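Local coordinates for protein 3-dehydroshikimate dehydratase (Pseudomonas putida, PDB 5HMQ) that converts 3-dehydroshikimate to protocatechuate, a common intermediate of quinate and shikimate degradation, using a divalent metal ion, at residues A469-V474 against A610-A615. Numbering follows the deposited sequence.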
loop_
_atom_site.group_PDB
_atom_site.type_symbol
_atom_site.label_atom_id
_atom_site.label_comp_id
_atom_site.label_asym_id
_atom_site.label_seq_id
_atom_site.Cartn_x
_atom_site.Cartn_y
_atom_site.Cartn_z
ATOM N N ALA C 469 16.974 14.856 -10.096
ATOM C CA ALA C 469 18.059 14.178 -9.402
ATOM C C ALA C 469 17.786 14.157 -7.903
ATOM O O ALA C 469 17.016 14.964 -7.379
ATOM C CB ALA C 469 19.412 14.848 -9.683
ATOM N N ALA C 470 18.437 13.216 -7.223
ATOM C CA ALA C 470 18.314 13.097 -5.776
ATOM C C ALA C 470 18.883 14.324 -5.069
ATOM O O ALA C 470 19.840 14.951 -5.531
ATOM C CB ALA C 470 19.025 11.836 -5.284
ATOM N N ASP C 471 18.270 14.670 -3.938
ATOM C CA ASP C 471 18.658 15.854 -3.171
ATOM C C ASP C 471 18.356 15.629 -1.689
ATOM O O ASP C 471 17.644 16.402 -1.042
ATOM C CB ASP C 471 17.949 17.095 -3.711
ATOM C CG ASP C 471 18.458 18.381 -3.083
ATOM O OD1 ASP C 471 19.665 18.457 -2.764
ATOM O OD2 ASP C 471 17.646 19.313 -2.898
ATOM N N ASP C 472 18.883 14.548 -1.133
ATOM C CA ASP C 472 18.532 14.125 0.218
ATOM C C ASP C 472 19.431 14.768 1.276
ATOM O O ASP C 472 20.522 15.260 0.983
ATOM C CB ASP C 472 18.627 12.607 0.325
ATOM C CG ASP C 472 17.987 11.905 -0.865
ATOM O OD1 ASP C 472 16.789 12.133 -1.119
ATOM O OD2 ASP C 472 18.699 11.149 -1.559
ATOM N N GLU C 473 18.965 14.726 2.528
ATOM C CA GLU C 473 19.607 15.374 3.668
ATOM C C GLU C 473 19.620 14.416 4.846
ATOM O O GLU C 473 18.641 13.701 5.071
ATOM C CB GLU C 473 18.878 16.653 4.079
ATOM C CG GLU C 473 19.146 17.861 3.216
ATOM C CD GLU C 473 18.555 19.117 3.817
ATOM O OE1 GLU C 473 18.002 19.028 4.933
ATOM O OE2 GLU C 473 18.643 20.185 3.180
ATOM N N VAL C 474 20.726 14.375 5.581
ATOM C CA VAL C 474 20.831 13.526 6.764
ATOM C C VAL C 474 20.878 14.420 8.003
ATOM O O VAL C 474 21.812 15.208 8.186
ATOM C CB VAL C 474 22.039 12.567 6.663
ATOM C CG1 VAL C 474 23.402 13.286 6.703
ATOM C CG2 VAL C 474 21.962 11.480 7.721
ATOM N N ALA C 610 21.979 26.321 1.067
ATOM C CA ALA C 610 21.330 25.484 0.070
ATOM C C ALA C 610 20.363 24.449 0.629
ATOM O O ALA C 610 19.661 23.805 -0.159
ATOM C CB ALA C 610 22.384 24.761 -0.784
ATOM N N GLY C 611 20.299 24.262 1.944
ATOM C CA GLY C 611 19.452 23.245 2.530
ATOM C C GLY C 611 18.012 23.687 2.700
ATOM O O GLY C 611 17.544 24.652 2.089
ATOM N N TYR C 612 17.297 22.956 3.556
ATOM C CA TYR C 612 15.896 23.225 3.839
ATOM C C TYR C 612 15.641 23.578 5.296
ATOM O O TYR C 612 14.479 23.766 5.676
ATOM C CB TYR C 612 15.015 22.017 3.480
ATOM C CG TYR C 612 14.965 21.627 2.018
ATOM C CD1 TYR C 612 14.235 22.377 1.104
ATOM C CD2 TYR C 612 15.598 20.478 1.564
ATOM C CE1 TYR C 612 14.166 22.014 -0.230
ATOM C CE2 TYR C 612 15.534 20.106 0.231
ATOM C CZ TYR C 612 14.816 20.878 -0.660
ATOM O OH TYR C 612 14.749 20.514 -1.987
ATOM N N GLY C 613 16.679 23.673 6.118
ATOM C CA GLY C 613 16.479 23.904 7.537
ATOM C C GLY C 613 15.807 22.739 8.229
ATOM O O GLY C 613 14.971 22.949 9.118
ATOM N N ALA C 614 16.147 21.510 7.832
ATOM C CA ALA C 614 15.525 20.327 8.416
ATOM C C ALA C 614 15.803 20.198 9.906
ATOM O O ALA C 614 15.054 19.505 10.605
ATOM C CB ALA C 614 16.001 19.069 7.686
ATOM N N ALA C 615 16.858 20.846 10.408
ATOM C CA ALA C 615 17.173 20.776 11.830
ATOM C C ALA C 615 16.068 21.359 12.702
ATOM O O ALA C 615 16.037 21.082 13.906
ATOM C CB ALA C 615 18.492 21.497 12.112
HETATM O O HOH W 1 18.410 21.367 6.249
#
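The carboxylate of E473 reaches from its strand into the bend of the 610-615 loop and meets it with both oxygens. E473 OE2 accepts a weak hydrogen bond from Y612 N (3.1 Å, N-H...O angle 131°) and also lies against G611 CA at 3.2 Å. E473 OE1 rests on the methyl of A614, 3.4 Å from its CB. One water bridges the two segments: it donates to E473 OE1 at 2.7 Å and accepts from A614 N at 2.8 Å, with a weaker, longer bond from Y612 N. The carboxylate and its water thus engage two amides where the loop passes into the 3-10 segment, at A614. Beyond CG the glutamate chain is extended (chi2 -171°), which carries its charge across to the loop.

E473 OE2 also approaches Y612 CD2 at 3.5 Å, the carboxylate plane tilted 43° from the ring. Two residues earlier, D471 comes to the other end of the same ring, its OD2 3.3 Å from Y612 OH. The main partner of D471 is R496, which bonds to both segments: its NH2 forms a salt bridge with D471 OD2, its NE a weak hydrogen bond with Y612 OH, and its NH1 a hydrogen bond with A610 O. The Y612 ring packs edge-to-face with the magnesium ligand H445. The arrangement joins an edge strand of the second VOC module to the loop before the C-terminal helix 617-625, bordering the magnesium site of the HPPD-like domain.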